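Local coordinates for uncharacterized protein DUF1470 (Jannaschia sp. CCS1, PDB 3H0N), which binds zinc through a treble-clef zinc finger and may act as a transcription regulator, though its function has not been established, at residues 155-160 / 164-169. Sequence-based numbering, arbitrary orientation.
With ZN (zinc ion), chain B.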
# COMPACT_ATOMS: atom_id res chain seq x y z
N ARG A 155 -11.25 -22.88 9.95
CA ARG A 155 -10.84 -22.04 8.84
C ARG A 155 -10.80 -20.58 9.28
O ARG A 155 -11.53 -20.14 10.17
CB ARG A 155 -11.76 -22.22 7.64
CG ARG A 155 -11.84 -23.60 7.07
CD ARG A 155 -10.53 -24.20 6.65
NE ARG A 155 -9.85 -24.88 7.73
CZ ARG A 155 -8.61 -25.37 7.65
NH1 ARG A 155 -7.90 -25.30 6.54
NH2 ARG A 155 -8.06 -26.00 8.70
N VAL A 156 -9.93 -19.84 8.62
CA VAL A 156 -9.71 -18.42 8.92
C VAL A 156 -10.55 -17.54 7.99
O VAL A 156 -10.96 -17.94 6.90
CB VAL A 156 -8.22 -18.02 8.82
CG1 VAL A 156 -7.37 -18.84 9.79
CG2 VAL A 156 -7.67 -18.08 7.42
N TYR A 157 -10.77 -16.31 8.45
CA TYR A 157 -11.49 -15.35 7.62
C TYR A 157 -11.07 -13.95 8.01
O TYR A 157 -10.53 -13.71 9.09
CB TYR A 157 -13.02 -15.55 7.72
CG TYR A 157 -13.60 -15.27 9.07
CD1 TYR A 157 -13.59 -16.26 10.07
CD2 TYR A 157 -14.16 -14.04 9.40
CE1 TYR A 157 -14.11 -16.00 11.31
CE2 TYR A 157 -14.71 -13.80 10.64
CZ TYR A 157 -14.63 -14.77 11.61
OH TYR A 157 -15.16 -14.54 12.87
N PHE A 158 -11.30 -13.03 7.08
CA PHE A 158 -11.14 -11.61 7.34
C PHE A 158 -12.52 -10.99 7.19
O PHE A 158 -13.16 -11.09 6.15
CB PHE A 158 -10.15 -10.95 6.38
CG PHE A 158 -9.93 -9.50 6.64
CD1 PHE A 158 -10.76 -8.58 6.05
CD2 PHE A 158 -8.96 -9.04 7.49
CE1 PHE A 158 -10.62 -7.20 6.32
CE2 PHE A 158 -8.78 -7.70 7.73
CZ PHE A 158 -9.63 -6.78 7.14
N ASP A 159 -13.01 -10.41 8.27
CA ASP A 159 -14.36 -9.83 8.34
C ASP A 159 -14.42 -8.53 7.54
O ASP A 159 -13.74 -7.53 7.86
CB ASP A 159 -14.69 -9.54 9.81
CG ASP A 159 -16.12 -9.06 10.03
OD1 ASP A 159 -16.86 -8.78 9.06
OD2 ASP A 159 -16.47 -8.98 11.24
N THR A 160 -15.22 -8.57 6.47
CA THR A 160 -15.37 -7.42 5.57
C THR A 160 -16.66 -6.65 5.86
O THR A 160 -16.97 -5.71 5.12
CB THR A 160 -15.41 -7.91 4.09
OG1 THR A 160 -16.45 -8.86 3.96
CG2 THR A 160 -14.09 -8.58 3.68
N GLY A 164 -18.23 -5.37 11.75
CA GLY A 164 -17.14 -6.12 12.31
C GLY A 164 -17.51 -7.17 13.33
O GLY A 164 -16.69 -7.50 14.21
N THR A 165 -18.67 -7.77 13.14
CA THR A 165 -19.17 -8.80 14.04
C THR A 165 -19.41 -10.16 13.36
O THR A 165 -20.11 -11.00 13.94
CB THR A 165 -20.50 -8.36 14.68
OG1 THR A 165 -21.41 -8.04 13.64
CG2 THR A 165 -20.26 -7.12 15.58
N ARG A 166 -18.81 -10.41 12.19
CA ARG A 166 -18.92 -11.71 11.55
C ARG A 166 -18.21 -12.80 12.37
O ARG A 166 -17.11 -12.59 12.87
CB ARG A 166 -18.29 -11.64 10.16
CG ARG A 166 -18.47 -12.91 9.31
CD ARG A 166 -18.12 -12.64 7.84
NE ARG A 166 -19.11 -11.73 7.29
CZ ARG A 166 -18.91 -10.83 6.32
NH1 ARG A 166 -17.76 -10.75 5.69
NH2 ARG A 166 -19.92 -10.06 5.97
N GLN A 167 -18.85 -13.95 12.47
CA GLN A 167 -18.46 -15.05 13.36
C GLN A 167 -17.99 -16.28 12.61
O GLN A 167 -17.34 -17.14 13.20
CB GLN A 167 -19.66 -15.45 14.27
CG GLN A 167 -20.10 -14.33 15.21
CD GLN A 167 -21.33 -14.64 16.08
OE1 GLN A 167 -22.21 -15.42 15.72
NE2 GLN A 167 -21.38 -14.01 17.25
N TYR A 168 -18.38 -16.42 11.34
CA TYR A 168 -18.23 -17.64 10.57
C TYR A 168 -17.46 -17.38 9.31
O TYR A 168 -17.56 -16.29 8.71
CB TYR A 168 -19.60 -18.31 10.27
CG TYR A 168 -20.40 -18.59 11.54
CD1 TYR A 168 -19.97 -19.55 12.44
CD2 TYR A 168 -21.50 -17.86 11.91
CE1 TYR A 168 -20.65 -19.77 13.61
CE2 TYR A 168 -22.17 -18.08 13.10
CZ TYR A 168 -21.74 -19.03 13.93
OH TYR A 168 -22.36 -19.29 15.14
N CYS A 169 -16.74 -18.39 8.85
CA CYS A 169 -15.79 -18.26 7.75
C CYS A 169 -16.44 -18.16 6.39
O CYS A 169 -15.78 -17.80 5.42
CB CYS A 169 -14.81 -19.43 7.68
SG CYS A 169 -15.58 -21.02 7.19
ZN ZN B . -16.32 -22.33 8.97
O HOH W 1 -13.01 -17.37 4.93
O HOH W 2 -15.59 -12.43 5.89
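The Tyr157 ring has Tyr168 O over the centre of one face, 4.0 Å above its plane, and Arg166 O near its edge. The Arg166 guanidinium carries Asp159 OD1 above one face, offset toward the rim, while Thr160 OG1 and a water lie in plane at its edge. Both groups belong to a treble-clef zinc finger and illustrate how side chains of a hairpin strand meet the backbone of an irregular loop: strand 156-158, paired antiparallel with 145-147, packs against the 164-169 loop that leads to helix 171-180. With its CG set between backbone N and carbonyl carbon (chi1 66°), Tyr157 lies along the loop, and its OH donates to Arg166 O at 2.8 Å, tilted 33° from the carbonyl plane. A phenylalanine here would lack the hydroxyl and would probably leave Arg166 O without this donor. Asp159 OD2 accepts a hydrogen bond from Arg166 N at 2.9 Å from above the carboxylate plane, while OD1 is hydrogen-bonded to Ser161 OG; OD1 and Arg166 NH1, 4.0 Å apart, probably interact through charge alone. Arg166 NH1 instead donates to Thr160 OG1 (2.9 Å) and to the edge water, which passes a hydrogen bond on to Phe158 O. A second water joins Val156 O to Cys169 O. At the metal end, Arg155 CB packs against Cys169 SG, which binds zinc at 2.3 Å alongside Cys148, Cys153 and Cys173.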